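Local coordinates for protein succinate-semialdehyde dehydrogenase (Streptococcus pyogenes MGAS1882, PDB 4OGD) that catalyses the oxidation of succinic semialdehyde to succinate, using NADP+ as cofactor in the manner of the aldehyde dehydrogenase family, at residues 101-106 with 146-151; 184-187 with 193-196; 249-254 with 284-289; 427-430 with 435-438. One frame throughout, in Å; residues are numbered along the deposited sequence.

Interaction 1: 101-106 with 146-151; sequences EFLMST and FIVGNP
L103, in the last turn of helix 78-103, rests its two methyl groups on I147 and V148 at the C-terminal end of helix 136-148, an apolar helix-end contact within what is, by analogy with other aldehyde dehydrogenases, the Rossmann-type cofactor-binding domain. The two helix ends come within 7.4 Å at L103 CA and V148 CA.

All the contact across the segments is apolar. L103 divides its tip between two neighbours: CD1 lies 4.1 Å from I147 CG2, and CD2 lies 3.8 Å from V148 CG2. CG of L103 stands beside its own backbone N, anti to the carbonyl carbon (chi1 -77°), which turns the forked end toward the second helix. The L103 and V148 side chains meet at about a right angle, methyl to methyl; the two segments together bury 112 Å². L45 and F443 pack on L103 as well, while L52 touches I147.

Polar groups fix the helix end beside this contact. G149, with a positive phi of 106°, is the C' residue of a Schellman motif in which N150 N pairs with N145 O. I147 O is taken by R48 NH2. The N150 side chain is used at both polar atoms: OD1 accepts from T122 N and G123 N, and ND2 donates to F446 O and N145 OD1. In the Schellman motif's inner bond, G149 N lies 3.2 Å from F146 O.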
# COMPACT_ATOMS: atom_id res chain seq x y z
N GLU A 101 -1.58 20.74 -9.79
CA GLU A 101 -0.63 19.87 -10.47
C GLU A 101 -0.78 18.42 -10.03
O GLU A 101 -0.73 17.49 -10.84
CB GLU A 101 0.80 20.34 -10.19
CG GLU A 101 1.86 19.40 -10.77
CD GLU A 101 3.27 19.76 -10.35
OE1 GLU A 101 3.51 20.94 -10.02
OE2 GLU A 101 4.14 18.86 -10.35
N PHE A 102 -0.96 18.22 -8.73
CA PHE A 102 -1.02 16.87 -8.18
C PHE A 102 -2.35 16.16 -8.48
O PHE A 102 -2.42 14.94 -8.44
CB PHE A 102 -0.79 16.89 -6.66
CG PHE A 102 0.65 17.14 -6.27
CD1 PHE A 102 1.64 17.34 -7.22
CD2 PHE A 102 1.00 17.15 -4.92
CE1 PHE A 102 2.96 17.56 -6.84
CE2 PHE A 102 2.31 17.37 -4.53
CZ PHE A 102 3.29 17.57 -5.50
N LEU A 103 -3.39 16.94 -8.77
CA LEU A 103 -4.72 16.39 -9.06
C LEU A 103 -5.03 16.26 -10.55
O LEU A 103 -6.07 15.74 -10.93
CB LEU A 103 -5.79 17.25 -8.39
CG LEU A 103 -5.95 17.06 -6.89
CD1 LEU A 103 -6.81 18.17 -6.29
CD2 LEU A 103 -6.58 15.70 -6.62
N MET A 104 -4.12 16.76 -11.39
CA MET A 104 -4.33 16.71 -12.83
C MET A 104 -4.54 15.29 -13.35
O MET A 104 -3.92 14.34 -12.86
CB MET A 104 -3.12 17.34 -13.53
CG MET A 104 -3.37 17.76 -14.97
SD MET A 104 -1.89 18.50 -15.69
CE MET A 104 -0.84 18.66 -14.24
N SER A 105 -5.42 15.14 -14.34
CA SER A 105 -5.58 13.87 -15.04
C SER A 105 -4.25 13.45 -15.64
O SER A 105 -3.43 14.29 -16.01
CB SER A 105 -6.64 14.02 -16.14
OG SER A 105 -6.86 12.81 -16.83
N THR A 106 -4.04 12.14 -15.75
CA THR A 106 -2.81 11.60 -16.31
C THR A 106 -3.08 10.82 -17.59
O THR A 106 -3.64 9.73 -17.54
CB THR A 106 -2.11 10.66 -15.30
OG1 THR A 106 -1.79 11.39 -14.12
CG2 THR A 106 -0.83 10.08 -15.90
N PHE A 146 -6.73 16.25 2.86
CA PHE A 146 -7.69 17.35 2.82
C PHE A 146 -7.80 17.90 1.40
O PHE A 146 -8.91 18.14 0.89
CB PHE A 146 -7.25 18.43 3.80
CG PHE A 146 -8.17 19.62 3.86
CD1 PHE A 146 -9.50 19.47 4.23
CD2 PHE A 146 -7.68 20.89 3.58
CE1 PHE A 146 -10.34 20.57 4.30
CE2 PHE A 146 -8.52 22.00 3.65
CZ PHE A 146 -9.85 21.83 4.01
N ILE A 147 -6.66 18.07 0.74
CA ILE A 147 -6.65 18.56 -0.63
C ILE A 147 -7.42 17.64 -1.61
O ILE A 147 -8.26 18.12 -2.38
CB ILE A 147 -5.21 18.83 -1.13
CG1 ILE A 147 -4.63 20.05 -0.40
CG2 ILE A 147 -5.19 19.04 -2.63
CD1 ILE A 147 -5.47 21.33 -0.58
N VAL A 148 -7.17 16.33 -1.57
CA VAL A 148 -7.89 15.43 -2.49
C VAL A 148 -9.37 15.32 -2.13
O VAL A 148 -10.22 15.06 -2.99
CB VAL A 148 -7.25 14.03 -2.61
CG1 VAL A 148 -7.60 13.17 -1.41
CG2 VAL A 148 -7.72 13.34 -3.89
N GLY A 149 -9.70 15.54 -0.86
CA GLY A 149 -11.08 15.46 -0.41
C GLY A 149 -11.43 14.22 0.40
O GLY A 149 -12.56 13.76 0.37
N ASN A 150 -10.45 13.66 1.11
CA ASN A 150 -10.70 12.58 2.07
C ASN A 150 -10.79 13.17 3.46
O ASN A 150 -9.76 13.59 4.02
CB ASN A 150 -9.54 11.57 2.10
CG ASN A 150 -9.42 10.74 0.83
OD1 ASN A 150 -10.39 10.48 0.14
ND2 ASN A 150 -8.21 10.29 0.54
N PRO A 151 -12.01 13.24 4.04
CA PRO A 151 -12.11 13.68 5.44
C PRO A 151 -11.29 12.75 6.34
O PRO A 151 -11.11 11.57 6.01
CB PRO A 151 -13.61 13.54 5.74
CG PRO A 151 -14.29 13.60 4.39
CD PRO A 151 -13.32 12.84 3.49

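Interaction 2: 184-187 with 193-196; sequences LFIS and QVIA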
# COMPACT_ATOMS: atom_id res chain seq x y z
N LEU A 184 -10.34 12.00 17.84
CA LEU A 184 -11.10 10.96 18.53
C LEU A 184 -10.43 10.54 19.84
O LEU A 184 -9.42 9.83 19.82
CB LEU A 184 -11.25 9.72 17.64
CG LEU A 184 -11.65 9.89 16.18
CD1 LEU A 184 -11.68 8.53 15.50
CD2 LEU A 184 -13.00 10.58 16.05
N PHE A 185 -10.98 10.97 20.97
CA PHE A 185 -10.49 10.49 22.26
C PHE A 185 -11.13 9.13 22.51
O PHE A 185 -12.11 9.03 23.25
CB PHE A 185 -10.84 11.48 23.38
CG PHE A 185 -9.99 12.73 23.40
CD1 PHE A 185 -8.62 12.67 23.21
CD2 PHE A 185 -10.57 13.98 23.62
CE1 PHE A 185 -7.84 13.81 23.22
CE2 PHE A 185 -9.80 15.13 23.64
CZ PHE A 185 -8.43 15.04 23.45
N ILE A 186 -10.60 8.09 21.87
CA ILE A 186 -11.23 6.78 21.91
C ILE A 186 -10.32 5.65 22.41
O ILE A 186 -9.09 5.79 22.45
CB ILE A 186 -11.81 6.38 20.54
CG1 ILE A 186 -10.73 6.46 19.46
CG2 ILE A 186 -13.01 7.27 20.18
CD1 ILE A 186 -11.15 5.86 18.12
N SER A 187 -10.93 4.53 22.76
CA SER A 187 -10.22 3.36 23.25
C SER A 187 -9.73 2.54 22.07
O SER A 187 -10.16 2.76 20.94
CB SER A 187 -11.16 2.49 24.06
OG SER A 187 -12.16 1.95 23.22
N GLN A 193 -13.30 -0.71 15.82
CA GLN A 193 -14.59 -0.45 15.19
C GLN A 193 -14.47 0.55 14.05
O GLN A 193 -15.12 0.40 13.01
CB GLN A 193 -15.58 0.09 16.23
CG GLN A 193 -15.94 -0.89 17.33
CD GLN A 193 -16.79 -0.23 18.41
OE1 GLN A 193 -16.35 -0.05 19.54
NE2 GLN A 193 -18.02 0.13 18.05
N VAL A 194 -13.64 1.57 14.24
CA VAL A 194 -13.41 2.56 13.19
C VAL A 194 -12.82 1.88 11.95
O VAL A 194 -13.27 2.12 10.83
CB VAL A 194 -12.51 3.73 13.68
CG1 VAL A 194 -12.13 4.65 12.53
CG2 VAL A 194 -13.24 4.53 14.77
N ILE A 195 -11.85 1.01 12.16
CA ILE A 195 -11.19 0.33 11.05
C ILE A 195 -12.16 -0.59 10.30
O ILE A 195 -12.08 -0.74 9.08
CB ILE A 195 -9.95 -0.45 11.54
CG1 ILE A 195 -8.94 0.54 12.12
CG2 ILE A 195 -9.30 -1.22 10.38
CD1 ILE A 195 -7.68 -0.10 12.72
N ALA A 196 -13.10 -1.19 11.03
CA ALA A 196 -14.07 -2.09 10.43
C ALA A 196 -15.26 -1.37 9.80
O ALA A 196 -16.11 -2.00 9.18
CB ALA A 196 -14.56 -3.10 11.47
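A strand-loop-helix unit at the edge of the Rossmann-type sheet folds back on itself here: V194 of helix 188-196 packs on L184 and I186, in the short connection that follows strand 181-183. The evidence is a pair of loose methyl contacts. V194 CG2 faces both partners, 4.2 Å from I186 CD1 and 4.4 Å from L184 CD1, whereas the backbones stay apart, with 9.9 Å between I186 CA and V194 CA. I186 bridges that gap by being extended beyond CG1 (chi2 170°), and its side chain meets that of V194 at about a right angle. F185 is the centre of an inverse gamma turn, with a weak bond of 2.9 Å from I186 N to L184 O; L184 and I186, the residues on either side of its centre, both direct their side chains to the helix. S187 is the N-cap, its side chain capping a backbone N of the helix, and Q190 OE1 accepts from S187 N in return, consistent with a capping box. The packing continues into its surroundings: L25 of helix 22-41 touches both L184 and V194, V153 and K155 of strand 152-155 lie against L184 and I186 respectively, and L126 of strand 124-128 touches V194.

Interaction 3: 249-254 with 284-289; sequences KVLYFS and TKVFKT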
# COMPACT_ATOMS: atom_id res chain seq x y z
N LYS A 249 30.15 19.26 13.89
CA LYS A 249 29.09 20.26 13.91
C LYS A 249 27.68 19.68 13.83
O LYS A 249 26.72 20.36 14.20
CB LYS A 249 29.33 21.28 12.79
CG LYS A 249 30.61 22.06 13.02
CD LYS A 249 30.93 23.05 11.91
CE LYS A 249 32.08 23.95 12.35
NZ LYS A 249 32.43 24.96 11.32
N VAL A 250 27.55 18.44 13.37
CA VAL A 250 26.21 17.85 13.24
C VAL A 250 25.88 16.82 14.31
O VAL A 250 24.73 16.38 14.42
CB VAL A 250 25.98 17.22 11.84
CG1 VAL A 250 26.42 18.18 10.74
CG2 VAL A 250 26.69 15.88 11.72
N LEU A 251 26.87 16.43 15.12
CA LEU A 251 26.68 15.30 16.02
C LEU A 251 25.60 15.50 17.10
O LEU A 251 24.82 14.59 17.36
CB LEU A 251 28.00 14.84 16.66
CG LEU A 251 29.00 14.09 15.78
CD1 LEU A 251 30.23 13.76 16.60
CD2 LEU A 251 28.41 12.80 15.19
N TYR A 252 25.58 16.68 17.73
CA TYR A 252 24.61 16.93 18.80
C TYR A 252 23.19 16.78 18.26
O TYR A 252 22.38 16.04 18.81
CB TYR A 252 24.81 18.32 19.41
CG TYR A 252 24.10 18.47 20.74
CD1 TYR A 252 24.77 18.29 21.93
CD2 TYR A 252 22.74 18.77 20.79
CE1 TYR A 252 24.13 18.41 23.15
CE2 TYR A 252 22.08 18.89 22.00
CZ TYR A 252 22.78 18.71 23.18
OH TYR A 252 22.12 18.84 24.38
N PHE A 253 22.90 17.48 17.17
CA PHE A 253 21.60 17.35 16.53
C PHE A 253 21.30 15.90 16.16
O PHE A 253 20.19 15.41 16.41
CB PHE A 253 21.52 18.21 15.27
CG PHE A 253 20.37 17.85 14.37
CD1 PHE A 253 19.10 18.33 14.63
CD2 PHE A 253 20.55 17.01 13.28
CE1 PHE A 253 18.03 17.99 13.82
CE2 PHE A 253 19.49 16.66 12.47
CZ PHE A 253 18.23 17.15 12.73
N SER A 254 22.28 15.23 15.59
CA SER A 254 22.03 13.91 15.01
C SER A 254 21.51 12.88 15.99
O SER A 254 20.72 12.02 15.60
CB SER A 254 23.25 13.38 14.27
OG SER A 254 23.50 14.19 13.13
N THR A 284 31.90 11.87 22.96
CA THR A 284 31.92 12.19 24.38
C THR A 284 31.97 13.70 24.61
O THR A 284 31.22 14.24 25.44
CB THR A 284 33.11 11.51 25.08
OG1 THR A 284 32.96 10.08 24.99
CG2 THR A 284 33.18 11.93 26.55
N LYS A 285 32.84 14.38 23.87
CA LYS A 285 32.96 15.83 23.96
C LYS A 285 31.63 16.51 23.67
O LYS A 285 31.18 17.39 24.41
CB LYS A 285 34.02 16.33 22.97
CG LYS A 285 34.15 17.84 22.90
CD LYS A 285 35.03 18.25 21.72
CE LYS A 285 35.21 19.75 21.64
NZ LYS A 285 35.86 20.11 20.35
N VAL A 286 30.98 16.07 22.59
CA VAL A 286 29.71 16.66 22.17
C VAL A 286 28.60 16.41 23.20
O VAL A 286 27.84 17.32 23.54
CB VAL A 286 29.30 16.10 20.79
CG1 VAL A 286 27.84 16.40 20.48
CG2 VAL A 286 30.21 16.66 19.69
N PHE A 287 28.52 15.18 23.68
CA PHE A 287 27.51 14.79 24.65
C PHE A 287 27.68 15.54 25.98
O PHE A 287 26.69 15.82 26.67
CB PHE A 287 27.52 13.27 24.86
CG PHE A 287 26.64 12.52 23.88
CD1 PHE A 287 26.57 12.89 22.55
CD2 PHE A 287 25.89 11.44 24.32
CE1 PHE A 287 25.75 12.19 21.66
CE2 PHE A 287 25.06 10.73 23.43
CZ PHE A 287 25.00 11.11 22.11
N LYS A 288 28.92 15.90 26.31
CA LYS A 288 29.20 16.64 27.54
C LYS A 288 28.63 18.05 27.53
O LYS A 288 28.42 18.65 28.59
CB LYS A 288 30.70 16.71 27.80
CG LYS A 288 31.24 15.48 28.52
CD LYS A 288 32.76 15.51 28.55
CE LYS A 288 33.32 14.37 29.38
NZ LYS A 288 34.81 14.40 29.40
N THR A 289 28.37 18.58 26.34
CA THR A 289 27.87 19.94 26.21
C THR A 289 26.38 20.07 26.52
O THR A 289 25.87 21.18 26.64
CB THR A 289 28.13 20.53 24.81
OG1 THR A 289 27.32 19.86 23.83
CG2 THR A 289 29.59 20.39 24.44
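Y252 and V286 mark the closest backbone approach of two helical segments, 249-254 of helix 244-256 and 284-289 at the end of helix 276-288, with 6.1 Å between Y252 CA and V286 CA. At that spacing a side chain from one helix can touch the main chain of the other. V286 does so: its CG1, anti to its own backbone N (chi1 166°), presses on the surface of the first helix, 3.6 Å from Y252 N and 3.7 Å from Y252 CB. The same methyl lies 4.1 Å from L251 CB, so V286 sits across two consecutive residues.

The two helices lie side by side on the large sheet that corresponds to the catalytic domain of aldehyde dehydrogenases: V250 and S254 touch F236 of strand 235-238, and T284 and F287 touch I346 of strand 345-348.

At the more open end, the Y252 ring swings alongside the end of the second helix, its CG anti to the backbone N (chi1 -165°). V286 O approaches the ring edge in its plane, 3.6 Å from Y252 CD1, and T289 OG1 comes in obliquely, 3.5 Å from that same Y252 CD1. This hydroxyl is held in place by its own helix, for T289 OG1 donates to V286 O over 2.6 Å and in the carbonyl plane; T289 N bonds to that oxygen as well. The far end of the ring is tied down by a hydrogen bond from Y252 OH to T301 O, and A290 and L302 pack against the Y252 side chain.

Interaction 4: 427-430 with 435-438; sequences GGIK and GREL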
# COMPACT_ATOMS: atom_id res chain seq x y z
N GLY A 427 9.97 7.81 4.27
CA GLY A 427 9.47 6.49 4.63
C GLY A 427 10.58 5.47 4.64
O GLY A 427 11.72 5.78 4.29
N GLY A 428 10.25 4.24 5.03
CA GLY A 428 11.26 3.22 5.20
C GLY A 428 10.92 1.89 4.54
O GLY A 428 10.01 1.78 3.70
N ILE A 429 11.69 0.87 4.93
CA ILE A 429 11.44 -0.51 4.52
C ILE A 429 11.62 -1.38 5.77
O ILE A 429 11.85 -0.86 6.86
CB ILE A 429 12.43 -0.97 3.42
CG1 ILE A 429 13.87 -0.86 3.93
CG2 ILE A 429 12.23 -0.14 2.15
CD1 ILE A 429 14.93 -1.41 2.95
N LYS A 430 11.50 -2.70 5.60
CA LYS A 430 11.61 -3.64 6.72
C LYS A 430 10.64 -3.26 7.85
O LYS A 430 9.49 -2.91 7.58
CB LYS A 430 13.07 -3.79 7.19
CG LYS A 430 14.01 -4.26 6.07
CD LYS A 430 15.46 -4.43 6.55
CE LYS A 430 16.41 -4.73 5.39
NZ LYS A 430 17.84 -4.87 5.87
N GLY A 435 5.26 2.53 2.29
CA GLY A 435 4.58 3.74 1.86
C GLY A 435 5.47 4.95 2.10
O GLY A 435 6.51 4.86 2.77
N ARG A 436 5.07 6.09 1.55
CA ARG A 436 5.86 7.31 1.69
C ARG A 436 4.93 8.46 2.03
O ARG A 436 3.78 8.49 1.58
CB ARG A 436 6.62 7.62 0.39
CG ARG A 436 7.67 6.58 0.00
CD ARG A 436 8.86 6.68 0.95
NE ARG A 436 9.97 5.75 0.67
CZ ARG A 436 10.08 4.52 1.16
NH1 ARG A 436 9.13 4.00 1.94
NH2 ARG A 436 11.16 3.80 0.88
N GLU A 437 5.42 9.38 2.85
CA GLU A 437 4.70 10.62 3.14
C GLU A 437 5.51 11.82 2.66
O GLU A 437 6.73 11.72 2.51
CB GLU A 437 4.35 10.70 4.64
CG GLU A 437 3.26 9.70 5.01
CD GLU A 437 2.87 9.69 6.48
OE1 GLU A 437 3.37 10.53 7.28
OE2 GLU A 437 2.03 8.84 6.84
N LEU A 438 4.82 12.93 2.43
CA LEU A 438 5.42 14.13 1.82
C LEU A 438 5.84 13.90 0.36
O LEU A 438 5.79 12.77 -0.14
CB LEU A 438 6.56 14.71 2.69
CG LEU A 438 6.14 15.14 4.10
CD1 LEU A 438 7.35 15.63 4.90
CD2 LEU A 438 5.05 16.22 4.06
O HOH W 1 7.27 4.19 5.48
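G427 and R436 face each other across two extended, oppositely directed segments, their CA atoms 4.7 Å apart. They flank the short connection in which strand 429-430, paired with 386-387, is followed by strand 433-434, which joins the edge of the Rossmann-type sheet; the contact therefore lies where two sheets of the aldehyde dehydrogenase fold are connected.

The R436 side chain does most of the work. Bent at chi2 (-72°), it brings its guanidinium over G427, with G428 O at the edge, and lays one face on the peptide of G427, whose C atom is 3.4 Å above the plane, offset toward the rim. G427 has no side chain, which leaves its main chain open to this close approach: R436 CD reaches 3.7 Å from G427 CA.

Two carbonyls hold R436 NH1. G428 O accepts over 3.0 Å, somewhat tilted from the guanidinium plane, with an N-H...O angle of 150°. G435 O, from the residue preceding the arginine, accepts from R436 NH1 over 2.9 Å and lies within the guanidinium plane. Two acceptors on one nitrogen would be expected to limit rotation of the group. G428 N, at 3.3 Å from R436 NH1, is a second donor and makes no bond to it; a water serves it instead, accepting from G428 N and donating to G435 O, so that the two segments are also bridged through solvent.

Beyond the segments, E437 OE1 forms a salt bridge with R140 NE. The arginine also reaches the dimer interface, where R436 NE donates to E449 O of the second subunit.

From the N terminus the four contacts follow one another in series, with none nested or crossed. Interaction 1 comes first, closing a loop of 39 residues that includes strands 113-120 and 124-128 and joining the ends of two helices. Interaction 2, about 26 Å away between centres, closes only five residues, all helical, at the edge strand 181-183 of the six-stranded Rossmann-type sheet. Interaction 3 closes 29 residues and joins two helices on the larger sheet; it lies across the chain's centre from interactions 1 and 2, about 42 Å from each, centre to centre. Interaction 4 spans four residues late in the chain, nearest the centre, between the 386-387/429-430 strand pair and strand 433-434, beside the second subunit.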